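Local atomic coordinates of RNA-dependent RNA Polymerase (Bombyx mori cytoplasmic polyhedrosis virus, PDB entry 6TZ0), a protein that catalyses RNA-templated RNA synthesis inside a double-stranded RNA virus, making plus strands in transcription and minus strands in genome replication. Residues H41-N46 with V152-D157; E434-G439 with I450-V455; V541-I546 with M683-G688. All blocks are in the same frame, centred on the assembly; numbering follows the deposited sequence.

Contact 1 of 3, residues H41-N46 with V152-D157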
ATOM      1  N   HIS A  41      24.441  34.371   6.226  1.00 51.12           N
ATOM      2  CA  HIS A  41      25.278  34.655   5.067  1.00 51.12           C
ATOM      3  C   HIS A  41      26.700  35.007   5.482  1.00 51.12           C
ATOM      4  O   HIS A  41      27.646  34.691   4.756  1.00 51.12           O
ATOM      5  CB  HIS A  41      24.674  35.787   4.235  1.00 51.12           C
ATOM      6  CG  HIS A  41      25.354  35.997   2.918  1.00 51.12           C
ATOM      7  ND1 HIS A  41      26.490  36.766   2.783  1.00 51.12           N
ATOM      8  CD2 HIS A  41      25.059  35.540   1.681  1.00 51.12           C
ATOM      9  CE1 HIS A  41      26.871  36.762   1.519  1.00 51.12           C
ATOM     10  NE2 HIS A  41      26.018  36.030   0.828  1.00 51.12           N
ATOM     11  N   ASP A  42      26.868  35.641   6.644  1.00 53.10           N
ATOM     12  CA  ASP A  42      28.204  35.957   7.139  1.00 53.10           C
ATOM     13  C   ASP A  42      28.942  34.701   7.589  1.00 53.10           C
ATOM     14  O   ASP A  42      30.149  34.568   7.365  1.00 53.10           O
ATOM     15  CB  ASP A  42      28.094  36.952   8.292  1.00 53.10           C
ATOM     16  CG  ASP A  42      29.410  37.625   8.624  1.00 53.10           C
ATOM     17  OD1 ASP A  42      30.411  37.399   7.915  1.00 53.10           O
ATOM     18  OD2 ASP A  42      29.447  38.381   9.616  1.00 53.10           O
ATOM     19  N   PHE A  43      28.231  33.773   8.229  1.00 48.82           N
ATOM     20  CA  PHE A  43      28.846  32.548   8.723  1.00 48.82           C
ATOM     21  C   PHE A  43      29.202  31.606   7.585  1.00 48.82           C
ATOM     22  O   PHE A  43      30.284  31.009   7.582  1.00 48.82           O
ATOM     23  CB  PHE A  43      27.900  31.864   9.706  1.00 48.82           C
ATOM     24  CG  PHE A  43      28.433  30.589  10.281  1.00 48.82           C
ATOM     25  CD1 PHE A  43      29.419  30.613  11.250  1.00 48.82           C
ATOM     26  CD2 PHE A  43      27.933  29.363   9.869  1.00 48.82           C
ATOM     27  CE1 PHE A  43      29.908  29.445  11.787  1.00 48.82           C
ATOM     28  CE2 PHE A  43      28.421  28.189  10.404  1.00 48.82           C
ATOM     29  CZ  PHE A  43      29.410  28.231  11.362  1.00 48.82           C
ATOM     30  N   LEU A  44      28.307  31.456   6.612  1.00 47.79           N
ATOM     31  CA  LEU A  44      28.572  30.524   5.527  1.00 47.79           C
ATOM     32  C   LEU A  44      29.548  31.076   4.503  1.00 47.79           C
ATOM     33  O   LEU A  44      30.173  30.293   3.784  1.00 47.79           O
ATOM     34  CB  LEU A  44      27.264  30.135   4.834  1.00 47.79           C
ATOM     35  CG  LEU A  44      26.274  29.308   5.656  1.00 47.79           C
ATOM     36  CD1 LEU A  44      24.972  29.146   4.912  1.00 47.79           C
ATOM     37  CD2 LEU A  44      26.856  27.952   5.983  1.00 47.79           C
ATOM     38  N   PHE A  45      29.706  32.394   4.422  1.00 49.73           N
ATOM     39  CA  PHE A  45      30.495  33.022   3.368  1.00 49.73           C
ATOM     40  C   PHE A  45      31.414  34.081   3.947  1.00 49.73           C
ATOM     41  O   PHE A  45      31.462  35.220   3.479  1.00 49.73           O
ATOM     42  CB  PHE A  45      29.599  33.633   2.304  1.00 49.73           C
ATOM     43  CG  PHE A  45      28.609  32.674   1.737  1.00 49.73           C
ATOM     44  CD1 PHE A  45      29.025  31.602   0.973  1.00 49.73           C
ATOM     45  CD2 PHE A  45      27.255  32.858   1.949  1.00 49.73           C
ATOM     46  CE1 PHE A  45      28.115  30.716   0.454  1.00 49.73           C
ATOM     47  CE2 PHE A  45      26.337  31.976   1.427  1.00 49.73           C
ATOM     48  CZ  PHE A  45      26.767  30.907   0.677  1.00 49.73           C
ATOM     49  N   ASN A  46      32.147  33.720   4.994  1.00 56.97           N
ATOM     50  CA  ASN A  46      33.141  34.614   5.563  1.00 56.97           C
ATOM     51  C   ASN A  46      34.309  34.784   4.594  1.00 56.97           C
ATOM     52  O   ASN A  46      34.569  33.931   3.741  1.00 56.97           O
ATOM     53  CB  ASN A  46      33.631  34.065   6.904  1.00 56.97           C
ATOM     54  CG  ASN A  46      34.406  35.084   7.716  1.00 56.97           C
ATOM     55  OD1 ASN A  46      34.559  36.236   7.313  1.00 56.97           O
ATOM     56  ND2 ASN A  46      34.911  34.656   8.866  1.00 56.97           N
ATOM     57  N   VAL A 152      24.961  21.929   9.826  1.00 42.29           N
ATOM     58  CA  VAL A 152      26.015  20.993   9.425  1.00 42.29           C
ATOM     59  C   VAL A 152      27.395  21.646   9.525  1.00 42.29           C
ATOM     60  O   VAL A 152      28.339  21.064  10.085  1.00 42.29           O
ATOM     61  CB  VAL A 152      25.748  20.459   8.007  1.00 42.29           C
ATOM     62  CG1 VAL A 152      26.888  19.591   7.534  1.00 42.29           C
ATOM     63  CG2 VAL A 152      24.481  19.659   7.988  1.00 42.29           C
ATOM     64  N   ILE A 153      27.521  22.878   9.023  1.00 42.61           N
ATOM     65  CA  ILE A 153      28.811  23.569   9.029  1.00 42.61           C
ATOM     66  C   ILE A 153      29.232  23.936  10.453  1.00 42.61           C
ATOM     67  O   ILE A 153      30.415  23.832  10.805  1.00 42.61           O
ATOM     68  CB  ILE A 153      28.745  24.793   8.094  1.00 42.61           C
ATOM     69  CG1 ILE A 153      28.549  24.345   6.645  1.00 42.61           C
ATOM     70  CG2 ILE A 153      29.975  25.653   8.197  1.00 42.61           C
ATOM     71  CD1 ILE A 153      29.651  23.474   6.114  1.00 42.61           C
ATOM     72  N   ALA A 154      28.270  24.304  11.308  1.00 43.38           N
ATOM     73  CA  ALA A 154      28.564  24.601  12.708  1.00 43.38           C
ATOM     74  C   ALA A 154      29.050  23.370  13.458  1.00 43.38           C
ATOM     75  O   ALA A 154      29.993  23.455  14.259  1.00 43.38           O
ATOM     76  CB  ALA A 154      27.323  25.162  13.388  1.00 43.38           C
ATOM     77  N   SER A 155      28.423  22.216  13.200  1.00 43.07           N
ATOM     78  CA  SER A 155      28.857  20.977  13.837  1.00 43.07           C
ATOM     79  C   SER A 155      30.263  20.589  13.399  1.00 43.07           C
ATOM     80  O   SER A 155      31.087  20.189  14.233  1.00 43.07           O
ATOM     81  CB  SER A 155      27.874  19.858  13.519  1.00 43.07           C
ATOM     82  OG  SER A 155      27.933  19.546  12.144  1.00 43.07           O
ATOM     83  N   LEU A 156      30.559  20.725  12.100  1.00 41.72           N
ATOM     84  CA  LEU A 156      31.902  20.420  11.605  1.00 41.72           C
ATOM     85  C   LEU A 156      32.951  21.366  12.182  1.00 41.72           C
ATOM     86  O   LEU A 156      34.070  20.939  12.498  1.00 41.72           O
ATOM     87  CB  LEU A 156      31.912  20.476  10.083  1.00 41.72           C
ATOM     88  CG  LEU A 156      31.263  19.371   9.264  1.00 41.72           C
ATOM     89  CD1 LEU A 156      30.979  19.881   7.890  1.00 41.72           C
ATOM     90  CD2 LEU A 156      32.234  18.231   9.153  1.00 41.72           C
ATOM     91  N   ASP A 157      32.599  22.647  12.347  1.00 45.66           N
ATOM     92  CA  ASP A 157      33.542  23.618  12.899  1.00 45.66           C
ATOM     93  C   ASP A 157      33.848  23.329  14.360  1.00 45.66           C
ATOM     94  O   ASP A 157      35.004  23.409  14.784  1.00 45.66           O
ATOM     95  CB  ASP A 157      33.000  25.039  12.768  1.00 45.66           C
ATOM     96  CG  ASP A 157      32.988  25.529  11.349  1.00 45.66           C
ATOM     97  OD1 ASP A 157      33.772  25.014  10.532  1.00 45.66           O
ATOM     98  OD2 ASP A 157      32.212  26.460  11.060  1.00 45.66           O
TER
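F43 reaches from helix 37-44 toward helix 145-160 and lays the far end of its ring against three residues of that helix. With CG anti to the backbone N (chi1 180°), the ring extends from its own helix so that CZ and CE2 lead. The approach is oblique: CE2 meets the CG2 methyl of I153 at 3.7 Å, CZ sits 4.0 Å from CA of A154, and the backbone N of A154 lies at the ring edge, in its plane. D157, one turn further on from I153, comes from the opposite direction, and its OD2 is 3.3 Å from CZ of F43. The ring and carboxylate planes are 73° apart.

L44 makes a second, smaller contact. Its CB does not point at the other helix, but the end of the side chain comes nearer, with CD2 4.0 Å from CG1 of I153. The two branches of I153 are thus divided, CG2 serving the phenyl ring and CG1 the leucine methyl.

This is helix-to-helix packing in the N-terminal part of the polymerase, between two helices that also carry R37 and R147, residues that bind ATP. The carboxylate of D157 is held from outside the pair, OD1 by a hydrogen bond with the hydroxyl of Y165 and OD2 by a salt bridge to R168. These two partners probably fix the carboxylate beside F43. Across the two helices the chemistry is apolar apart from the D157 carboxylate beside the ring, which implies cohesion by burial of hydrocarbon, with the negative charge probably balanced chiefly by R168.

Contact 2 of 3, residues E434-G439 with I450-V455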
ATOM      1  N   GLU A 434     -13.657  13.464  -0.991  1.00 70.22           N
ATOM      2  CA  GLU A 434     -14.677  13.256  -2.005  1.00 70.22           C
ATOM      3  C   GLU A 434     -16.062  13.575  -1.463  1.00 70.22           C
ATOM      4  O   GLU A 434     -16.296  13.581  -0.253  1.00 70.22           O
ATOM      5  CB  GLU A 434     -14.657  11.820  -2.526  1.00 70.22           C
ATOM      6  CG  GLU A 434     -13.419  11.476  -3.326  1.00 70.22           C
ATOM      7  CD  GLU A 434     -13.444  10.059  -3.855  1.00 70.22           C
ATOM      8  OE1 GLU A 434     -14.371   9.305  -3.494  1.00 70.22           O
ATOM      9  OE2 GLU A 434     -12.538   9.701  -4.637  1.00 70.22           O
ATOM     10  N   LYS A 435     -16.977  13.834  -2.390  1.00 66.54           N
ATOM     11  CA  LYS A 435     -18.359  14.136  -2.063  1.00 66.54           C
ATOM     12  C   LYS A 435     -19.135  12.843  -1.851  1.00 66.54           C
ATOM     13  O   LYS A 435     -18.930  11.860  -2.566  1.00 66.54           O
ATOM     14  CB  LYS A 435     -18.977  14.961  -3.189  1.00 66.54           C
ATOM     15  CG  LYS A 435     -20.383  15.451  -2.957  1.00 66.54           C
ATOM     16  CD  LYS A 435     -20.796  16.373  -4.087  1.00 66.54           C
ATOM     17  CE  LYS A 435     -21.000  15.599  -5.379  1.00 66.54           C
ATOM     18  NZ  LYS A 435     -21.519  16.466  -6.474  1.00 66.54           N
ATOM     19  N   LEU A 436     -20.024  12.843  -0.855  1.00 61.63           N
ATOM     20  CA  LEU A 436     -20.715  11.631  -0.412  1.00 61.63           C
ATOM     21  C   LEU A 436     -22.221  11.871  -0.457  1.00 61.63           C
ATOM     22  O   LEU A 436     -22.786  12.455   0.469  1.00 61.63           O
ATOM     23  CB  LEU A 436     -20.261  11.239   0.988  1.00 61.63           C
ATOM     24  CG  LEU A 436     -18.763  10.999   1.177  1.00 61.63           C
ATOM     25  CD1 LEU A 436     -18.440  10.630   2.614  1.00 61.63           C
ATOM     26  CD2 LEU A 436     -18.271   9.951   0.222  1.00 61.63           C
ATOM     27  N   GLU A 437     -22.875  11.413  -1.523  1.00 62.38           N
ATOM     28  CA  GLU A 437     -24.317  11.543  -1.683  1.00 62.38           C
ATOM     29  C   GLU A 437     -24.925  10.193  -2.038  1.00 62.38           C
ATOM     30  O   GLU A 437     -24.317   9.399  -2.762  1.00 62.38           O
ATOM     31  CB  GLU A 437     -24.670  12.587  -2.755  1.00 62.38           C
ATOM     32  CG  GLU A 437     -24.113  12.305  -4.139  1.00 62.38           C
ATOM     33  CD  GLU A 437     -24.550  13.325  -5.167  1.00 62.38           C
ATOM     34  OE1 GLU A 437     -25.316  14.242  -4.805  1.00 62.38           O
ATOM     35  OE2 GLU A 437     -24.126  13.211  -6.335  1.00 62.38           O
ATOM     36  N   VAL A 438     -26.118   9.920  -1.513  1.00 56.14           N
ATOM     37  CA  VAL A 438     -26.801   8.649  -1.745  1.00 56.14           C
ATOM     38  C   VAL A 438     -28.138   8.856  -2.441  1.00 56.14           C
ATOM     39  O   VAL A 438     -28.327   8.431  -3.582  1.00 56.14           O
ATOM     40  CB  VAL A 438     -26.987   7.861  -0.431  1.00 56.14           C
ATOM     41  CG1 VAL A 438     -27.633   6.534  -0.737  1.00 56.14           C
ATOM     42  CG2 VAL A 438     -25.688   7.665   0.279  1.00 56.14           C
ATOM     43  N   GLY A 439     -29.079   9.513  -1.772  1.00 61.80           N
ATOM     44  CA  GLY A 439     -30.429   9.614  -2.286  1.00 61.80           C
ATOM     45  C   GLY A 439     -30.730  10.971  -2.878  1.00 61.80           C
ATOM     46  O   GLY A 439     -31.814  11.521  -2.669  1.00 61.80           O
ATOM     47  N   ILE A 450     -13.897   4.689   6.300  1.00 43.09           N
ATOM     48  CA  ILE A 450     -14.928   4.263   7.235  1.00 43.09           C
ATOM     49  C   ILE A 450     -16.132   5.212   7.207  1.00 43.09           C
ATOM     50  O   ILE A 450     -17.271   4.769   7.380  1.00 43.09           O
ATOM     51  CB  ILE A 450     -14.320   4.085   8.641  1.00 43.09           C
ATOM     52  CG1 ILE A 450     -15.258   3.282   9.536  1.00 43.09           C
ATOM     53  CG2 ILE A 450     -13.932   5.404   9.278  1.00 43.09           C
ATOM     54  CD1 ILE A 450     -15.436   1.851   9.080  1.00 43.09           C
ATOM     55  N   VAL A 451     -15.934   6.497   6.909  1.00 45.24           N
ATOM     56  CA  VAL A 451     -17.075   7.391   6.725  1.00 45.24           C
ATOM     57  C   VAL A 451     -17.753   7.117   5.389  1.00 45.24           C
ATOM     58  O   VAL A 451     -18.983   7.144   5.286  1.00 45.24           O
ATOM     59  CB  VAL A 451     -16.622   8.859   6.873  1.00 45.24           C
ATOM     60  CG1 VAL A 451     -17.715   9.832   6.492  1.00 45.24           C
ATOM     61  CG2 VAL A 451     -16.227   9.119   8.301  1.00 45.24           C
ATOM     62  N   MET A 452     -16.958   6.794   4.368  1.00 43.49           N
ATOM     63  CA  MET A 452     -17.488   6.349   3.081  1.00 43.49           C
ATOM     64  C   MET A 452     -18.310   5.074   3.221  1.00 43.49           C
ATOM     65  O   MET A 452     -19.339   4.914   2.558  1.00 43.49           O
ATOM     66  CB  MET A 452     -16.320   6.154   2.115  1.00 43.49           C
ATOM     67  CG  MET A 452     -16.610   5.546   0.755  1.00 43.49           C
ATOM     68  SD  MET A 452     -17.569   6.458  -0.449  1.00 43.49           S
ATOM     69  CE  MET A 452     -17.971   5.139  -1.590  1.00 43.49           C
ATOM     70  N   GLN A 453     -17.887   4.168   4.099  1.00 40.86           N
ATOM     71  CA  GLN A 453     -18.651   2.947   4.325  1.00 40.86           C
ATOM     72  C   GLN A 453     -19.895   3.218   5.163  1.00 40.86           C
ATOM     73  O   GLN A 453     -20.931   2.577   4.969  1.00 40.86           O
ATOM     74  CB  GLN A 453     -17.750   1.899   4.979  1.00 40.86           C
ATOM     75  CG  GLN A 453     -18.412   0.564   5.239  1.00 40.86           C
ATOM     76  CD  GLN A 453     -18.851  -0.126   3.975  1.00 40.86           C
ATOM     77  OE1 GLN A 453     -18.121  -0.176   2.992  1.00 40.86           O
ATOM     78  NE2 GLN A 453     -20.062  -0.651   3.988  1.00 40.86           N
ATOM     79  N   ALA A 454     -19.817   4.175   6.090  1.00 42.17           N
ATOM     80  CA  ALA A 454     -20.982   4.528   6.892  1.00 42.17           C
ATOM     81  C   ALA A 454     -22.034   5.277   6.083  1.00 42.17           C
ATOM     82  O   ALA A 454     -23.218   5.241   6.427  1.00 42.17           O
ATOM     83  CB  ALA A 454     -20.551   5.363   8.093  1.00 42.17           C
ATOM     84  N   VAL A 455     -21.632   5.951   5.010  1.00 43.13           N
ATOM     85  CA  VAL A 455     -22.587   6.698   4.198  1.00 43.13           C
ATOM     86  C   VAL A 455     -23.382   5.764   3.292  1.00 43.13           C
ATOM     87  O   VAL A 455     -24.614   5.840   3.226  1.00 43.13           O
ATOM     88  CB  VAL A 455     -21.852   7.801   3.411  1.00 43.13           C
ATOM     89  CG1 VAL A 455     -22.697   8.338   2.299  1.00 43.13           C
ATOM     90  CG2 VAL A 455     -21.521   8.949   4.338  1.00 43.13           C
TER
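V451 is the first residue of helix 449-455 to meet the strand 434-437, placing CG1 4.0 Å from CD1 of L436; the leucine and valine side chains are set roughly perpendicular. M452 follows with a chain that turns at chi2 (68°), which carries its sulfur round to the other branch of the same leucine, SD lying 3.6 Å from CD2 of L436. One turn after V451, V455 points toward the strand and uses both of its methyls. CG2 lies 3.9 Å from CD1 of L436, while CG1 touches CG2 of V438 at 3.7 Å, the V438 and V455 side chains passing antiparallel to one another. L436 is thereby gripped by three helix residues.

Strand and helix run nearly parallel, at 20°, with their axes 9.2 Å apart at closest approach. The contact joins a hairpin of the central polymerase domain to the helix that follows it, away from the magnesium and nucleotide sites. Strand 434-437 pairs antiparallel with strand 442-446 through backbone bonds of E434 with S446 and L436 with A443. I450 and Q453 rest on helix 413-422, and I450, Q453, A454 and V455 meet helix 927-937, so the helix lies between the hairpin and these two helices.

Contact 3 of 3, residues V541-I546 with M683-G688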
ATOM      1  N   VAL A 541      28.014 -23.504   2.026  1.00 29.06           N
ATOM      2  CA  VAL A 541      26.717 -22.865   1.871  1.00 29.06           C
ATOM      3  C   VAL A 541      26.793 -21.875   0.711  1.00 29.06           C
ATOM      4  O   VAL A 541      27.807 -21.196   0.520  1.00 29.06           O
ATOM      5  CB  VAL A 541      26.264 -22.210   3.199  1.00 29.06           C
ATOM      6  CG1 VAL A 541      27.195 -21.095   3.656  1.00 29.06           C
ATOM      7  CG2 VAL A 541      24.851 -21.723   3.114  1.00 29.06           C
ATOM      8  N   LEU A 542      25.752 -21.861  -0.114  1.00 29.20           N
ATOM      9  CA  LEU A 542      25.643 -20.939  -1.235  1.00 29.20           C
ATOM     10  C   LEU A 542      24.472 -20.003  -0.988  1.00 29.20           C
ATOM     11  O   LEU A 542      23.328 -20.452  -0.864  1.00 29.20           O
ATOM     12  CB  LEU A 542      25.454 -21.680  -2.553  1.00 29.20           C
ATOM     13  CG  LEU A 542      25.358 -20.733  -3.745  1.00 29.20           C
ATOM     14  CD1 LEU A 542      26.646 -19.966  -3.905  1.00 29.20           C
ATOM     15  CD2 LEU A 542      25.025 -21.469  -5.015  1.00 29.20           C
ATOM     16  N   LEU A 543      24.757 -18.714  -0.923  1.00 30.82           N
ATOM     17  CA  LEU A 543      23.761 -17.702  -0.628  1.00 30.82           C
ATOM     18  C   LEU A 543      23.238 -17.127  -1.936  1.00 30.82           C
ATOM     19  O   LEU A 543      23.990 -16.986  -2.903  1.00 30.82           O
ATOM     20  CB  LEU A 543      24.380 -16.609   0.239  1.00 30.82           C
ATOM     21  CG  LEU A 543      24.943 -17.157   1.552  1.00 30.82           C
ATOM     22  CD1 LEU A 543      25.718 -16.113   2.302  1.00 30.82           C
ATOM     23  CD2 LEU A 543      23.846 -17.713   2.435  1.00 30.82           C
ATOM     24  N   SER A 544      21.946 -16.813  -1.975  1.00 31.75           N
ATOM     25  CA  SER A 544      21.329 -16.301  -3.197  1.00 31.75           C
ATOM     26  C   SER A 544      20.329 -15.211  -2.844  1.00 31.75           C
ATOM     27  O   SER A 544      19.244 -15.502  -2.333  1.00 31.75           O
ATOM     28  CB  SER A 544      20.653 -17.420  -3.985  1.00 31.75           C
ATOM     29  OG  SER A 544      20.051 -16.921  -5.165  1.00 31.75           O
ATOM     30  N   SER A 545      20.693 -13.962  -3.122  1.00 34.99           N
ATOM     31  CA  SER A 545      19.769 -12.836  -3.018  1.00 34.99           C
ATOM     32  C   SER A 545      19.230 -12.504  -4.406  1.00 34.99           C
ATOM     33  O   SER A 545      19.513 -11.459  -4.980  1.00 34.99           O
ATOM     34  CB  SER A 545      20.461 -11.630  -2.394  1.00 34.99           C
ATOM     35  OG  SER A 545      20.913 -11.915  -1.090  1.00 34.99           O
ATOM     36  N   ILE A 546      18.448 -13.441  -4.945  1.00 37.28           N
ATOM     37  CA  ILE A 546      17.921 -13.310  -6.298  1.00 37.28           C
ATOM     38  C   ILE A 546      16.923 -12.157  -6.357  1.00 37.28           C
ATOM     39  O   ILE A 546      16.072 -11.996  -5.472  1.00 37.28           O
ATOM     40  CB  ILE A 546      17.319 -14.650  -6.762  1.00 37.28           C
ATOM     41  CG1 ILE A 546      16.762 -14.565  -8.183  1.00 37.28           C
ATOM     42  CG2 ILE A 546      16.323 -15.214  -5.766  1.00 37.28           C
ATOM     43  CD1 ILE A 546      17.816 -14.395  -9.215  1.00 37.28           C
ATOM     44  N   MET A 683      15.020 -14.717  -0.772  1.00 32.07           N
ATOM     45  CA  MET A 683      16.313 -15.019  -0.163  1.00 32.07           C
ATOM     46  C   MET A 683      16.480 -16.532  -0.093  1.00 32.07           C
ATOM     47  O   MET A 683      15.903 -17.174   0.781  1.00 32.07           O
ATOM     48  CB  MET A 683      16.416 -14.400   1.219  1.00 32.07           C
ATOM     49  CG  MET A 683      17.748 -14.619   1.867  1.00 32.07           C
ATOM     50  SD  MET A 683      17.850 -13.926   3.513  1.00 32.07           S
ATOM     51  CE  MET A 683      16.889 -15.110   4.433  1.00 32.07           C
ATOM     52  N   GLU A 684      17.283 -17.095  -0.984  1.00 32.70           N
ATOM     53  CA  GLU A 684      17.490 -18.534  -1.056  1.00 32.70           C
ATOM     54  C   GLU A 684      18.827 -18.913  -0.441  1.00 32.70           C
ATOM     55  O   GLU A 684      19.845 -18.265  -0.690  1.00 32.70           O
ATOM     56  CB  GLU A 684      17.438 -19.009  -2.505  1.00 32.70           C
ATOM     57  CG  GLU A 684      16.084 -18.847  -3.139  1.00 32.70           C
ATOM     58  CD  GLU A 684      16.094 -19.201  -4.600  1.00 32.70           C
ATOM     59  OE1 GLU A 684      17.191 -19.402  -5.156  1.00 32.70           O
ATOM     60  OE2 GLU A 684      15.006 -19.285  -5.203  1.00 32.70           O
ATOM     61  N   ILE A 685      18.823 -19.973   0.359  1.00 29.93           N
ATOM     62  CA  ILE A 685      20.031 -20.504   0.979  1.00 29.93           C
ATOM     63  C   ILE A 685      20.149 -21.974   0.604  1.00 29.93           C
ATOM     64  O   ILE A 685      19.269 -22.778   0.935  1.00 29.93           O
ATOM     65  CB  ILE A 685      20.016 -20.324   2.503  1.00 29.93           C
ATOM     66  CG1 ILE A 685      19.978 -18.842   2.865  1.00 29.93           C
ATOM     67  CG2 ILE A 685      21.249 -20.924   3.110  1.00 29.93           C
ATOM     68  CD1 ILE A 685      19.663 -18.580   4.301  1.00 29.93           C
ATOM     69  N   PHE A 686      21.231 -22.324  -0.083  1.00 29.07           N
ATOM     70  CA  PHE A 686      21.517 -23.688  -0.504  1.00 29.07           C
ATOM     71  C   PHE A 686      22.728 -24.197   0.261  1.00 29.07           C
ATOM     72  O   PHE A 686      23.646 -23.430   0.548  1.00 29.07           O
ATOM     73  CB  PHE A 686      21.811 -23.743  -2.003  1.00 29.07           C
ATOM     74  CG  PHE A 686      20.705 -23.223  -2.859  1.00 29.07           C
ATOM     75  CD1 PHE A 686      19.611 -24.012  -3.164  1.00 29.07           C
ATOM     76  CD2 PHE A 686      20.762 -21.940  -3.366  1.00 29.07           C
ATOM     77  CE1 PHE A 686      18.594 -23.526  -3.954  1.00 29.07           C
ATOM     78  CE2 PHE A 686      19.751 -21.453  -4.161  1.00 29.07           C
ATOM     79  CZ  PHE A 686      18.668 -22.251  -4.455  1.00 29.07           C
ATOM     80  N   GLN A 687      22.751 -25.487   0.582  1.00 29.99           N
ATOM     81  CA  GLN A 687      23.904 -26.070   1.261  1.00 29.99           C
ATOM     82  C   GLN A 687      24.255 -27.413   0.645  1.00 29.99           C
ATOM     83  O   GLN A 687      23.393 -28.285   0.517  1.00 29.99           O
ATOM     84  CB  GLN A 687      23.649 -26.236   2.761  1.00 29.99           C
ATOM     85  CG  GLN A 687      24.877 -26.661   3.543  1.00 29.99           C
ATOM     86  CD  GLN A 687      24.650 -26.709   5.035  1.00 29.99           C
ATOM     87  OE1 GLN A 687      23.529 -26.561   5.508  1.00 29.99           O
ATOM     88  NE2 GLN A 687      25.726 -26.880   5.789  1.00 29.99           N
ATOM     89  N   GLY A 688      25.527 -27.584   0.292  1.00 31.35           N
ATOM     90  CA  GLY A 688      26.010 -28.830  -0.266  1.00 31.35           C
ATOM     91  C   GLY A 688      27.315 -28.655  -1.009  1.00 31.35           C
ATOM     92  O   GLY A 688      28.194 -27.923  -0.553  1.00 31.35           O
TER
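L542 and F686 face each other as a hydrogen-bonded antiparallel pair, L542 N to F686 O at 2.7 Å and F686 N to L542 O at 2.9 Å, both nearly straight. S544 and E684 form the next such pair; here the bond from S544 N to E684 O is bent to 132° at the hydrogen.

Apolar contacts occupy both faces. On the face of V541, L543 and I685, V541 holds CG2 anti to its own backbone N, which puts that methyl 3.7 Å from CG2 of I685, and CD2 of L543 runs alongside I685 at 4.1 Å from its CG1. On the other face, CB of L542 lies 4.2 Å from CB of F686.

Two further approaches involve polar residues. CB of S544 lies at the edge of the F686 ring, and CG2 of I546 is a methyl beside the E684 carboxylate, 4.2 Å from its CD.

The pair is the centre of a four-stranded antiparallel sheet, flanked by strand 672-677 beside 682-687 and by strand 711-716 beside 541-548. This is the polymerase palm, and the turn between 672-677 and 682-687 carries the magnesium-binding D680 and D681. Helix 690-705 covers the face of L542, E684 and F686, while I720 of strand 720-722 meets L543 and M683.

The three contacts are far apart and follow one another along the chain without touching. Contact 3 is the one at the catalytic centre: strand 541-548 runs straight into D547 and V548, and strand 682-687 directly follows D680 and D681, all magnesium-binding. Contact 2 belongs to the same central polymerase domain, yet its centre is about 51 Å from that of contact 3. Contact 1, whose centre is about 49 Å from that of contact 3 and 54 Å from that of contact 2, lies near residues of a separate ATP site, which holds no ATP in this model. There the side chain of L44 is about 8 Å from that of R147 and 9 Å from that of R37.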